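Local structure of peptide-binding protein (Photobacterium damsela subsp. piscicida, 6SQX) at residues V146-V151 with L181-P186; K238-I243 with N250-A255; K265-V270 with A277-V282. The protein is a secreted NlpC/P60 endopeptidase, probably of the cysteine type, that cleaves the peptidoglycan of potentially competing bacteria. All coordinates share one frame; numbering follows the deposited sequence. Where two conformers were deposited one is given.

Contact 1: residues V146-V151 with L181-P186; sequences VNNAQV and LWTGTP. With EDO (1,2-ethanediol), chain N.
The side-chain amide of N148 bridges the backbone of T183 and that of I252 in a neighbouring hairpin. Its OD1 accepts the backbone N-H of T183 at 3.0 Å from T183 N. The bond is nearly straight, 168° at the hydrogen, and T183 N is tilted out of the plane of the amide carbonyl. Its ND2 turns to strand 252-254 and donates to I252 O. The same nitrogen also donates to O1 of a bound 1,2-ethanediol, 3.1 Å from N148 ND2, probably taken from the crystallisation liquor.

L181-P186 lies in the SH3 domain of the SH3b1 type, and V146-V151 probably belongs to the same barrel. The contact lies at the end of a two-stranded antiparallel sheet formed by strands 149-152 and 177-181. A149 and L181 are a hydrogen-bonded pair, with A149 N to L181 O and L181 N to A149 O both 2.9 Å. V151 points toward the other segment, and V151 CG2 packs on L181 CD1 at 3.7 Å. Next to the pair, V151 and A149 also touch V210 of strand 206-211.

Beyond L181 the chain makes a type II beta turn from W182 to T185. G184 takes the third position with phi 102°, a backbone shape that favours glycine. N148 CG lies beside its backbone N (chi1 -57°), and this brings the amide to the edge of the W182 ring. There N148 OD1 is 3.6 Å from W182 CE3, near the ring plane. The T183 hydroxyl lies close to V146 O and N148 OD1, but both of these contacts are weak. One carbonyl closes the turn with two bonds: W182 O takes T185 N at 3.1 Å and, on a lone pair in its carbonyl plane, T185 OG1 at 2.7 Å.

Contact 2: residues K238-I243 with N250-A255; sequences KQDLPI and NKILEA. With EDO (1,2-ethanediol), chain N.
K238 and E254 form a non-hydrogen-bonded antiparallel pair. Their side chains run side by side, and the lysine bends at its last torsion (chi4 -83°) to bring NZ to the carboxylate. The result is a salt bridge of 2.7 Å from K238 NZ to E254 OE2, on the syn lone pair. E254 OE1 has a second positive partner, R330 of helix 326-334, so the carboxylate is held between two charges.

Q239 pairs with L253 through both backbone bonds: Q239 N to L253 O is 3.1 Å and L253 N to Q239 O is 2.8 Å. Its side chain starts in the crowded position between N and C and then extends alongside L253, with the amide near L253 CD2. OE1 goes to K288 N. NE2 donates to a water 2.9 Å from it, and that water donates back to L253 O.

D240 faces I252. Its OD1 takes N250 ND2 at 3.1 Å from above the carboxylate, 56° out of plane. The carboxylate and amide planes stand 74° apart.

L241 continues the ladder, with L241 N 2.8 Å from K251 O. Its side chain turns to the Q239 and L253 face, where L241 CD2 meets L253 CB at 3.9 Å.

Strands 238-240 and 252-254 make a two-stranded antiparallel beta hairpin. Together with the five-stranded sheet that includes strand 230-234, it repeats the layout of the preceding SH3 domain, consistent with a second SH3-like barrel.

Contact 3: residues K265-V270 with A277-V282; sequences KLKIPV and ATLLTV
Five backbone hydrogen bonds join K265-V270 to A277-V282. V282 N donates to L266 O at 2.9 Å. I268 and L280 bond both ways, I268 N to L280 O at 2.9 Å and L280 N to I268 O at 2.8 Å. V270 and T278 do the same, V270 N to T278 O at 2.8 Å and T278 N to V270 O at 2.9 Å. P269 falls in a non-hydrogen-bonded pair with L279, so its missing N-H takes no bond from this pair of strands. CA-H...O contacts lie between these bonds; the shortest runs from K267 CA to L280 O, 3.2 Å.

This is an antiparallel beta hairpin at the edge of a five-stranded sheet, in which strand 259-262 flanks 265-271 on its other side.

Apolar contacts form on both faces. On one, I268 points CG1 between its backbone N and carbonyl carbon (chi1 57°), and I268 CG1 meets V282 CG2 at 3.8 Å. On the other, L279 packs its CD2 against P269, and F222 touches L279 there.

Among polar side chains, K267 passes T281 by its carbon chain, with K267 CE 3.3 Å from T281 OG1, while K267 NZ is hydrogen-bonded to Y229 OH.

Overall arrangement
From the N terminus, contact 1 comes first. It closes a loop of 29 residues that runs into the SH3 range. Contacts 2 and 3 follow in series, each closing a short hairpin of six intervening residues; no contact lies within another. All three still meet in space, with centres about 13 to 14 Å apart. N147 of contact 1 reaches K251 of contact 2, and W182 packs on E254. V146 and T183 rest on P269 of contact 3. L253 and L241 of contact 2 meet L266, and P242 meets V282. Together they join the SH3 domain to the two hairpins that follow, which probably belong to a second SH3-like barrel.

Contact 1: residues V146-V151 with L181-P186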
ATOM      1  N   VAL A 146      -6.223   1.590 -16.682  1.00 18.68           N
ATOM      2  CA  VAL A 146      -5.434   1.370 -17.892  1.00 20.57           C
ATOM      3  C   VAL A 146      -4.025   1.954 -17.815  1.00 20.80           C
ATOM      4  O   VAL A 146      -3.156   1.516 -18.572  1.00 23.79           O
ATOM      5  CB  VAL A 146      -6.160   1.801 -19.191  1.00 21.38           C
ATOM      6  CG1 VAL A 146      -7.464   1.006 -19.366  1.00 21.61           C
ATOM      7  CG2 VAL A 146      -6.411   3.325 -19.260  1.00 22.93           C
ATOM      8  N   ASN A 147      -3.776   2.938 -16.967  1.00 19.05           N
ATOM      9  CA  ASN A 147      -2.417   3.408 -16.710  1.00 19.88           C
ATOM     10  C   ASN A 147      -2.191   3.462 -15.205  1.00 17.73           C
ATOM     11  O   ASN A 147      -3.099   3.833 -14.458  1.00 18.09           O
ATOM     12  CB  ASN A 147      -2.184   4.804 -17.295  1.00 22.20           C
ATOM     13  CG  ASN A 147      -2.085   4.800 -18.807  1.00 25.01           C
ATOM     14  OD1 ASN A 147      -1.313   4.023 -19.386  1.00 28.05           O
ATOM     15  ND2 ASN A 147      -2.831   5.685 -19.457  1.00 28.36           N
ATOM     16  N   ASN A 148      -1.002   3.058 -14.745  1.00 17.61           N
ATOM     17  CA  ASN A 148      -0.735   3.107 -13.304  1.00 17.17           C
ATOM     18  C   ASN A 148      -1.101   4.498 -12.809  1.00 18.54           C
ATOM     19  O   ASN A 148      -0.766   5.505 -13.439  1.00 19.49           O
ATOM     20  CB  ASN A 148       0.746   2.847 -13.034  1.00 16.61           C
ATOM     21  CG  ASN A 148       1.207   1.512 -13.595  1.00 18.44           C
ATOM     22  OD1 ASN A 148       0.582   0.471 -13.414  1.00 19.00           O
ATOM     23  ND2 ASN A 148       2.349   1.541 -14.303  1.00 20.45           N
ATOM     24  N   ALA A 149      -1.810   4.569 -11.680  1.00 18.96           N
ATOM     25  CA  ALA A 149      -2.409   5.831 -11.278  1.00 18.66           C
ATOM     26  C   ALA A 149      -2.093   6.186  -9.825  1.00 17.72           C
ATOM     27  O   ALA A 149      -2.172   5.327  -8.933  1.00 18.39           O
ATOM     28  CB  ALA A 149      -3.931   5.750 -11.485  1.00 18.95           C
ATOM     29  N   GLN A 150      -1.772   7.459  -9.593  1.00 17.54           N
ATOM     30  CA  GLN A 150      -1.699   7.991  -8.235  1.00 18.20           C
ATOM     31  C   GLN A 150      -3.073   8.503  -7.832  1.00 19.15           C
ATOM     32  O   GLN A 150      -3.569   9.478  -8.411  1.00 20.68           O
ATOM     33  CB  GLN A 150      -0.656   9.112  -8.151  1.00 20.27           C
ATOM     34  CG  GLN A 150       0.763   8.520  -8.375  1.00 22.91           C
ATOM     35  CD  GLN A 150       1.842   9.483  -8.140  1.00 26.49           C
ATOM     36  OE1 GLN A 150       2.173   9.797  -7.004  1.00 28.22           O
ATOM     37  NE2 GLN A 150       2.403  10.007  -9.228  1.00 29.32           N
ATOM     38  N   VAL A 151      -3.700   7.816  -6.867  1.00 18.40           N
ATOM     39  CA  VAL A 151      -5.042   8.183  -6.426  1.00 18.47           C
ATOM     40  C   VAL A 151      -4.903   9.359  -5.479  1.00 17.52           C
ATOM     41  O   VAL A 151      -4.072   9.346  -4.541  1.00 17.89           O
ATOM     42  CB  VAL A 151      -5.726   6.996  -5.729  1.00 18.52           C
ATOM     43  CG1 VAL A 151      -7.170   7.426  -5.268  1.00 19.60           C
ATOM     44  CG2 VAL A 151      -5.789   5.796  -6.679  1.00 18.38           C
ATOM     45  N   LEU A 181      -2.398   2.655  -7.751  1.00 17.58           N
ATOM     46  CA  LEU A 181      -3.125   1.524  -8.343  1.00 18.35           C
ATOM     47  C   LEU A 181      -2.520   1.135  -9.681  1.00 18.67           C
ATOM     48  O   LEU A 181      -2.235   1.997 -10.516  1.00 19.85           O
ATOM     49  CB  LEU A 181      -4.628   1.844  -8.545  1.00 20.62           C
ATOM     50  CG  LEU A 181      -5.476   2.148  -7.316  1.00 23.89           C
ATOM     51  CD1 LEU A 181      -6.914   2.478  -7.722  1.00 24.77           C
ATOM     52  CD2 LEU A 181      -5.432   0.995  -6.344  1.00 25.37           C
ATOM     53  N   TRP A 182      -2.387  -0.167  -9.895  1.00 17.11           N
ATOM     54  CA  TRP A 182      -1.702  -0.646 -11.082  1.00 17.73           C
ATOM     55  C   TRP A 182      -2.659  -0.907 -12.241  1.00 17.42           C
ATOM     56  O   TRP A 182      -3.831  -1.255 -12.056  1.00 18.45           O
ATOM     57  CB  TRP A 182      -0.974  -1.956 -10.734  1.00 18.72           C
ATOM     58  CG  TRP A 182      -0.154  -1.820  -9.490  1.00 19.13           C
ATOM     59  CD1 TRP A 182      -0.276  -2.555  -8.359  1.00 20.90           C
ATOM     60  CD2 TRP A 182       0.877  -0.841  -9.221  1.00 19.51           C
ATOM     61  NE1 TRP A 182       0.595  -2.112  -7.392  1.00 22.68           N
ATOM     62  CE2 TRP A 182       1.325  -1.064  -7.893  1.00 21.12           C
ATOM     63  CE3 TRP A 182       1.441   0.206  -9.956  1.00 21.16           C
ATOM     64  CZ2 TRP A 182       2.329  -0.303  -7.302  1.00 21.75           C
ATOM     65  CZ3 TRP A 182       2.464   0.961  -9.366  1.00 21.64           C
ATOM     66  CH2 TRP A 182       2.896   0.698  -8.053  1.00 22.09           C
ATOM     67  N   THR A 183      -2.120  -0.793 -13.466  1.00 17.21           N
ATOM     68  CA  THR A 183      -2.868  -1.184 -14.651  1.00 17.51           C
ATOM     69  C   THR A 183      -3.462  -2.565 -14.431  1.00 18.49           C
ATOM     70  O   THR A 183      -2.782  -3.485 -13.962  1.00 18.08           O
ATOM     71  CB  THR A 183      -1.867  -1.251 -15.822  1.00 20.43           C
ATOM     72  OG1 THR A 183      -1.354   0.057 -16.062  1.00 22.05           O
ATOM     73  CG2 THR A 183      -2.545  -1.796 -17.097  1.00 20.98           C
ATOM     74  N   GLY A 184      -4.746  -2.715 -14.784  1.00 17.98           N
ATOM     75  CA  GLY A 184      -5.457  -3.973 -14.608  1.00 17.66           C
ATOM     76  C   GLY A 184      -6.396  -4.005 -13.411  1.00 17.40           C
ATOM     77  O   GLY A 184      -7.173  -4.972 -13.294  1.00 17.79           O
ATOM     78  N   THR A 185      -6.317  -3.008 -12.503  1.00 17.70           N
ATOM     79  CA  THR A 185      -7.096  -3.086 -11.256  1.00 18.40           C
ATOM     80  C   THR A 185      -8.587  -2.919 -11.549  1.00 18.70           C
ATOM     81  O   THR A 185      -8.970  -1.917 -12.156  1.00 18.61           O
ATOM     82  CB  THR A 185      -6.668  -1.976 -10.286  1.00 18.38           C
ATOM     83  OG1 THR A 185      -5.261  -2.093  -9.981  1.00 19.33           O
ATOM     84  CG2 THR A 185      -7.413  -2.118  -8.980  1.00 18.86           C
ATOM     85  N   PRO A 186      -9.441  -3.856 -11.115  1.00 18.74           N
ATOM     86  CA  PRO A 186     -10.903  -3.661 -11.237  1.00 18.70           C
ATOM     87  C   PRO A 186     -11.374  -2.513 -10.341  1.00 18.05           C
ATOM     88  O   PRO A 186     -11.021  -2.433  -9.156  1.00 19.56           O
ATOM     89  CB  PRO A 186     -11.479  -5.002 -10.753  1.00 18.85           C
ATOM     90  CG  PRO A 186     -10.390  -6.002 -10.938  1.00 19.77           C
ATOM     91  CD  PRO A 186      -9.134  -5.188 -10.555  1.00 19.72           C
TER
HETATM   92  C1  EDO N 512       4.516   4.980 -14.028  1.00 31.27           C
HETATM   93  O1  EDO N 512       3.516   4.324 -14.806  1.00 21.94           O
HETATM   94  C2  EDO N 512       4.785   4.120 -12.795  1.00 34.32           C
HETATM   95  O2  EDO N 512       5.565   2.982 -13.127  1.00 32.92           O

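Contact 2: residues K238-I243 with N250-A255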
ATOM      1  N   LYS A 238       9.804  -3.250 -11.445  1.00 17.81           N
ATOM      2  CA  LYS A 238       9.463  -2.434 -12.605  1.00 19.41           C
ATOM      3  C   LYS A 238      10.105  -3.012 -13.847  1.00 17.89           C
ATOM      4  O   LYS A 238      11.241  -3.481 -13.790  1.00 20.10           O
ATOM      5  CB  LYS A 238      10.012  -1.015 -12.490  1.00 20.09           C
ATOM      6  CG  LYS A 238       9.294  -0.161 -11.376  1.00 21.65           C
ATOM      7  CD  LYS A 238       9.982   1.146 -11.235  1.00 24.10           C
ATOM      8  CE  LYS A 238       9.438   1.952 -10.086  1.00 22.85           C
ATOM      9  NZ  LYS A 238       8.198   2.716 -10.480  1.00 22.24           N
ATOM     10  N   GLN A 239       9.401  -2.940 -14.974  1.00 16.75           N
ATOM     11  CA  GLN A 239      10.026  -3.311 -16.237  1.00 17.50           C
ATOM     12  C   GLN A 239       9.329  -2.530 -17.346  1.00 17.76           C
ATOM     13  O   GLN A 239       8.196  -2.073 -17.186  1.00 19.72           O
ATOM     14  CB  GLN A 239       9.960  -4.816 -16.454  1.00 19.57           C
ATOM     15  CG  GLN A 239       8.589  -5.319 -16.618  1.00 20.22           C
ATOM     16  CD  GLN A 239       8.589  -6.863 -16.474  1.00 20.94           C
ATOM     17  OE1 GLN A 239       9.075  -7.575 -17.351  1.00 24.04           O
ATOM     18  NE2 GLN A 239       8.068  -7.375 -15.355  1.00 19.74           N
ATOM     19  N   ASP A 240      10.028  -2.345 -18.473  1.00 18.88           N
ATOM     20  CA  ASP A 240       9.499  -1.566 -19.591  1.00 18.35           C
ATOM     21  C   ASP A 240       8.750  -2.464 -20.574  1.00 19.64           C
ATOM     22  O   ASP A 240       9.254  -3.523 -20.970  1.00 22.97           O
ATOM     23  CB  ASP A 240      10.670  -0.917 -20.322  1.00 19.92           C
ATOM     24  CG  ASP A 240      11.421   0.038 -19.434  1.00 22.11           C
ATOM     25  OD1 ASP A 240      10.746   0.779 -18.696  1.00 24.05           O
ATOM     26  OD2 ASP A 240      12.696   0.050 -19.429  1.00 24.31           O
ATOM     27  N   LEU A 241       7.556  -2.026 -21.009  1.00 20.23           N
ATOM     28  CA  LEU A 241       6.833  -2.777 -22.037  1.00 24.11           C
ATOM     29  C   LEU A 241       7.342  -2.362 -23.421  1.00 30.40           C
ATOM     30  O   LEU A 241       7.837  -1.242 -23.581  1.00 35.10           O
ATOM     31  CB  LEU A 241       5.331  -2.547 -21.909  1.00 25.26           C
ATOM     32  CG  LEU A 241       4.797  -3.132 -20.607  1.00 27.39           C
ATOM     33  CD1 LEU A 241       3.289  -2.923 -20.475  1.00 30.99           C
ATOM     34  CD2 LEU A 241       5.115  -4.622 -20.438  1.00 28.92           C
ATOM     35  N   PRO A 242       7.320  -3.271 -24.410  1.00 31.18           N
ATOM     36  CA  PRO A 242       7.876  -2.950 -25.731  1.00 35.24           C
ATOM     37  C   PRO A 242       7.215  -1.726 -26.324  1.00 36.94           C
ATOM     38  O   PRO A 242       6.005  -1.510 -26.167  1.00 39.63           O
ATOM     39  CB  PRO A 242       7.535  -4.183 -26.566  1.00 37.26           C
ATOM     40  CG  PRO A 242       7.432  -5.256 -25.632  1.00 37.50           C
ATOM     41  CD  PRO A 242       6.986  -4.693 -24.300  1.00 34.10           C
ATOM     42  N   ILE A 243       8.030  -0.925 -27.001  1.00 37.05           N
ATOM     43  CA  ILE A 243       7.543   0.216 -27.767  0.57 37.48           C
ATOM     44  C   ILE A 243       7.391  -0.242 -29.212  1.00 40.26           C
ATOM     45  O   ILE A 243       8.381  -0.526 -29.900  1.00 40.34           O
ATOM     46  CB  ILE A 243       8.463   1.435 -27.635  0.57 36.34           C
ATOM     47  CG1 ILE A 243       8.704   1.757 -26.154  0.57 35.14           C
ATOM     48  CG2 ILE A 243       7.826   2.641 -28.298  0.57 37.40           C
ATOM     49  CD1 ILE A 243       9.784   2.793 -25.927  0.57 33.08           C
ATOM     50  N   ASN A 250       6.669   4.728 -23.894  1.00 36.74           N
ATOM     51  CA  ASN A 250       6.932   3.531 -23.096  1.00 28.62           C
ATOM     52  C   ASN A 250       5.905   3.423 -21.978  1.00 24.66           C
ATOM     53  O   ASN A 250       5.430   4.424 -21.463  1.00 27.20           O
ATOM     54  CB  ASN A 250       8.335   3.668 -22.496  1.00 25.67           C
ATOM     55  CG  ASN A 250       8.757   2.481 -21.632  1.00 23.87           C
ATOM     56  OD1 ASN A 250       8.871   1.352 -22.119  1.00 26.77           O
ATOM     57  ND2 ASN A 250       9.018   2.748 -20.328  1.00 21.44           N
ATOM     58  N   LYS A 251       5.574   2.191 -21.595  1.00 21.77           N
ATOM     59  CA  LYS A 251       4.711   1.932 -20.438  1.00 21.55           C
ATOM     60  C   LYS A 251       5.472   1.077 -19.439  1.00 20.31           C
ATOM     61  O   LYS A 251       6.186   0.153 -19.826  1.00 21.96           O
ATOM     62  CB  LYS A 251       3.459   1.156 -20.861  1.00 25.81           C
ATOM     63  CG  LYS A 251       2.536   1.956 -21.733  1.00 29.66           C
ATOM     64  CD  LYS A 251       2.053   3.225 -21.038  1.00 33.41           C
ATOM     65  CE  LYS A 251       0.829   3.804 -21.779  1.00 36.15           C
ATOM     66  NZ  LYS A 251       0.537   5.214 -21.365  1.00 39.27           N
ATOM     67  N   ILE A 252       5.316   1.365 -18.147  1.00 20.57           N
ATOM     68  CA  ILE A 252       6.004   0.616 -17.109  0.63 19.75           C
ATOM     69  C   ILE A 252       5.049  -0.406 -16.508  1.00 19.25           C
ATOM     70  O   ILE A 252       3.920  -0.076 -16.107  1.00 20.74           O
ATOM     71  CB  ILE A 252       6.611   1.546 -16.050  0.63 20.02           C
ATOM     72  CG1 ILE A 252       7.688   2.395 -16.737  0.63 21.94           C
ATOM     73  CG2 ILE A 252       7.192   0.727 -14.893  0.63 20.70           C
ATOM     74  CD1 ILE A 252       8.362   3.415 -15.842  0.63 26.60           C
ATOM     75  N   LEU A 253       5.475  -1.654 -16.457  1.00 18.54           N
ATOM     76  CA  LEU A 253       4.709  -2.721 -15.797  1.00 17.77           C
ATOM     77  C   LEU A 253       5.240  -2.895 -14.378  1.00 16.32           C
ATOM     78  O   LEU A 253       6.448  -3.089 -14.181  1.00 17.06           O
ATOM     79  CB  LEU A 253       4.915  -4.032 -16.575  1.00 18.34           C
ATOM     80  CG  LEU A 253       4.296  -5.321 -16.034  1.00 19.12           C
ATOM     81  CD1 LEU A 253       2.753  -5.182 -15.979  1.00 20.22           C
ATOM     82  CD2 LEU A 253       4.733  -6.526 -16.868  1.00 19.90           C
ATOM     83  N   GLU A 254       4.346  -2.836 -13.379  1.00 16.88           N
ATOM     84  CA  GLU A 254       4.729  -2.798 -11.972  1.00 16.72           C
ATOM     85  C   GLU A 254       4.344  -4.094 -11.279  1.00 16.34           C
ATOM     86  O   GLU A 254       3.256  -4.662 -11.521  1.00 17.18           O
ATOM     87  CB  GLU A 254       4.022  -1.648 -11.252  1.00 17.43           C
ATOM     88  CG  GLU A 254       4.481  -0.278 -11.744  1.00 18.95           C
ATOM     89  CD  GLU A 254       5.573   0.389 -10.885  1.00 19.46           C
ATOM     90  OE1 GLU A 254       6.056  -0.256  -9.918  1.00 19.76           O
ATOM     91  OE2 GLU A 254       5.929   1.548 -11.220  1.00 20.43           O
ATOM     92  N   ALA A 255       5.213  -4.568 -10.389  1.00 16.77           N
ATOM     93  CA  ALA A 255       4.839  -5.703  -9.547  1.00 17.53           C
ATOM     94  C   ALA A 255       3.533  -5.393  -8.807  1.00 18.50           C
ATOM     95  O   ALA A 255       3.248  -4.239  -8.456  1.00 19.00           O
ATOM     96  CB  ALA A 255       5.958  -6.028  -8.554  1.00 17.80           C
TER
HETATM   97  C1  EDO N 512       4.516   4.980 -14.028  1.00 31.27           C
HETATM   98  O1  EDO N 512       3.516   4.324 -14.806  1.00 21.94           O
HETATM   99  C2  EDO N 512       4.785   4.120 -12.795  1.00 34.32           C
HETATM  100  O2  EDO N 512       5.565   2.982 -13.127  1.00 32.92           O
HETATM  101  O   HOH W   1       7.422  -5.504 -13.282  1.00 18.77           O

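Contact 3: residues K265-V270 with A277-V282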
ATOM      1  N   LYS A 265       1.968 -14.513 -24.038  1.00 25.33           N
ATOM      2  CA  LYS A 265       1.990 -13.076 -24.257  1.00 24.36           C
ATOM      3  C   LYS A 265       1.028 -12.411 -23.288  1.00 23.11           C
ATOM      4  O   LYS A 265      -0.130 -12.827 -23.158  1.00 23.90           O
ATOM      5  CB  LYS A 265       1.646 -12.703 -25.702  1.00 27.31           C
ATOM      6  CG  LYS A 265       2.686 -13.232 -26.713  1.00 31.51           C
ATOM      7  CD  LYS A 265       2.419 -12.713 -28.120  1.00 35.99           C
ATOM      8  CE  LYS A 265       3.357 -13.394 -29.139  1.00 41.40           C
ATOM      9  NZ  LYS A 265       3.005 -13.063 -30.545  1.00 45.31           N
ATOM     10  N   LEU A 266       1.523 -11.395 -22.608  1.00 22.49           N
ATOM     11  CA  LEU A 266       0.709 -10.561 -21.743  1.00 22.52           C
ATOM     12  C   LEU A 266      -0.351  -9.810 -22.550  1.00 23.72           C
ATOM     13  O   LEU A 266      -0.123  -9.389 -23.683  1.00 25.03           O
ATOM     14  CB  LEU A 266       1.674  -9.538 -21.124  1.00 24.79           C
ATOM     15  CG  LEU A 266       1.180  -8.624 -20.032  1.00 26.73           C
ATOM     16  CD1 LEU A 266       0.915  -9.485 -18.812  1.00 28.35           C
ATOM     17  CD2 LEU A 266       2.262  -7.606 -19.741  1.00 28.18           C
ATOM     18  N   LYS A 267      -1.523  -9.593 -21.937  1.00 22.74           N
ATOM     19  CA  LYS A 267      -2.503  -8.667 -22.491  1.00 22.26           C
ATOM     20  C   LYS A 267      -2.735  -7.536 -21.489  1.00 22.49           C
ATOM     21  O   LYS A 267      -2.743  -7.755 -20.267  1.00 24.34           O
ATOM     22  CB  LYS A 267      -3.816  -9.357 -22.862  1.00 25.22           C
ATOM     23  CG  LYS A 267      -3.669 -10.470 -23.913  1.00 28.42           C
ATOM     24  CD  LYS A 267      -5.039 -10.901 -24.446  1.00 32.39           C
ATOM     25  CE  LYS A 267      -4.928 -11.718 -25.722  1.00 35.85           C
ATOM     26  NZ  LYS A 267      -6.272 -11.853 -26.326  1.00 37.26           N
ATOM     27  N   ILE A 268      -2.848  -6.316 -21.995  1.00 23.23           N
ATOM     28  CA  ILE A 268      -3.087  -5.177 -21.108  1.00 22.62           C
ATOM     29  C   ILE A 268      -4.351  -4.475 -21.578  1.00 21.46           C
ATOM     30  O   ILE A 268      -4.606  -4.385 -22.796  1.00 21.98           O
ATOM     31  CB  ILE A 268      -1.905  -4.187 -21.076  1.00 24.20           C
ATOM     32  CG1 ILE A 268      -1.579  -3.684 -22.478  1.00 25.54           C
ATOM     33  CG2 ILE A 268      -0.692  -4.790 -20.400  1.00 27.48           C
ATOM     34  CD1 ILE A 268      -0.571  -2.516 -22.523  1.00 28.87           C
ATOM     35  N   PRO A 269      -5.158  -3.953 -20.658  1.00 20.95           N
ATOM     36  CA  PRO A 269      -6.355  -3.208 -21.065  1.00 21.06           C
ATOM     37  C   PRO A 269      -5.934  -1.827 -21.516  1.00 22.34           C
ATOM     38  O   PRO A 269      -5.091  -1.177 -20.887  1.00 23.25           O
ATOM     39  CB  PRO A 269      -7.168  -3.104 -19.765  1.00 21.89           C
ATOM     40  CG  PRO A 269      -6.083  -3.118 -18.669  1.00 22.09           C
ATOM     41  CD  PRO A 269      -5.044  -4.099 -19.197  1.00 22.12           C
ATOM     42  N   VAL A 270      -6.514  -1.389 -22.624  1.00 22.22           N
ATOM     43  CA  VAL A 270      -6.281  -0.045 -23.119  0.72 22.09           C
ATOM     44  C   VAL A 270      -7.626   0.607 -23.398  1.00 23.11           C
ATOM     45  O   VAL A 270      -8.644  -0.066 -23.610  1.00 24.25           O
ATOM     46  CB  VAL A 270      -5.355  -0.037 -24.362  0.72 22.75           C
ATOM     47  CG1 VAL A 270      -3.952  -0.568 -24.008  0.72 23.93           C
ATOM     48  CG2 VAL A 270      -5.997  -0.830 -25.506  0.72 23.39           C
ATOM     49  N   ALA A 277     -12.688  -0.304 -22.250  1.00 24.18           N
ATOM     50  CA  ALA A 277     -11.449  -1.058 -22.282  1.00 22.38           C
ATOM     51  C   ALA A 277     -11.492  -2.189 -23.304  1.00 23.37           C
ATOM     52  O   ALA A 277     -12.495  -2.887 -23.449  1.00 24.68           O
ATOM     53  CB  ALA A 277     -11.149  -1.660 -20.909  1.00 23.74           C
ATOM     54  N   THR A 278     -10.351  -2.399 -23.959  1.00 23.71           N
ATOM     55  CA  THR A 278     -10.127  -3.556 -24.804  0.56 23.60           C
ATOM     56  C   THR A 278      -8.736  -4.096 -24.494  1.00 23.74           C
ATOM     57  O   THR A 278      -7.828  -3.353 -24.132  1.00 25.40           O
ATOM     58  CB  THR A 278     -10.254  -3.172 -26.282  0.56 25.88           C
ATOM     59  OG1 THR A 278     -10.278  -4.355 -27.086  0.56 30.62           O
ATOM     60  CG2 THR A 278      -9.083  -2.279 -26.704  0.56 23.20           C
ATOM     61  N   LEU A 279      -8.579  -5.417 -24.612  1.00 24.03           N
ATOM     62  CA  LEU A 279      -7.281  -6.016 -24.354  1.00 23.76           C
ATOM     63  C   LEU A 279      -6.355  -5.890 -25.564  1.00 26.35           C
ATOM     64  O   LEU A 279      -6.746  -6.150 -26.710  1.00 28.94           O
ATOM     65  CB  LEU A 279      -7.438  -7.484 -23.971  1.00 25.95           C
ATOM     66  CG  LEU A 279      -8.158  -7.746 -22.653  1.00 25.36           C
ATOM     67  CD1 LEU A 279      -8.207  -9.254 -22.437  1.00 26.02           C
ATOM     68  CD2 LEU A 279      -7.470  -7.069 -21.464  1.00 25.12           C
ATOM     69  N   LEU A 280      -5.112  -5.509 -25.292  1.00 24.38           N
ATOM     70  CA  LEU A 280      -4.066  -5.438 -26.306  1.00 24.62           C
ATOM     71  C   LEU A 280      -2.990  -6.462 -25.986  1.00 22.72           C
ATOM     72  O   LEU A 280      -2.478  -6.478 -24.866  1.00 23.28           O
ATOM     73  CB  LEU A 280      -3.436  -4.049 -26.283  1.00 26.81           C
ATOM     74  CG  LEU A 280      -2.165  -3.839 -27.110  1.00 31.84           C
ATOM     75  CD1 LEU A 280      -2.544  -3.892 -28.589  1.00 33.94           C
ATOM     76  CD2 LEU A 280      -1.472  -2.516 -26.746  1.00 32.95           C
ATOM     77  N   THR A 281      -2.622  -7.283 -26.973  1.00 24.35           N
ATOM     78  CA  THR A 281      -1.534  -8.237 -26.782  1.00 25.76           C
ATOM     79  C   THR A 281      -0.176  -7.536 -26.877  1.00 26.14           C
ATOM     80  O   THR A 281       0.081  -6.783 -27.824  1.00 29.11           O
ATOM     81  CB  THR A 281      -1.604  -9.325 -27.849  1.00 27.61           C
ATOM     82  OG1 THR A 281      -2.809 -10.060 -27.685  1.00 29.35           O
ATOM     83  CG2 THR A 281      -0.440 -10.292 -27.712  1.00 29.24           C
ATOM     84  N   VAL A 282       0.695  -7.796 -25.906  1.00 26.28           N
ATOM     85  CA  VAL A 282       2.026  -7.200 -25.834  1.00 27.26           C
ATOM     86  C   VAL A 282       3.061  -8.225 -26.276  1.00 29.36           C
ATOM     87  O   VAL A 282       2.998  -9.389 -25.880  1.00 29.27           O
ATOM     88  CB  VAL A 282       2.304  -6.758 -24.380  1.00 26.91           C
ATOM     89  CG1 VAL A 282       3.658  -6.073 -24.252  1.00 28.95           C
ATOM     90  CG2 VAL A 282       1.191  -5.843 -23.864  1.00 27.45           C
TER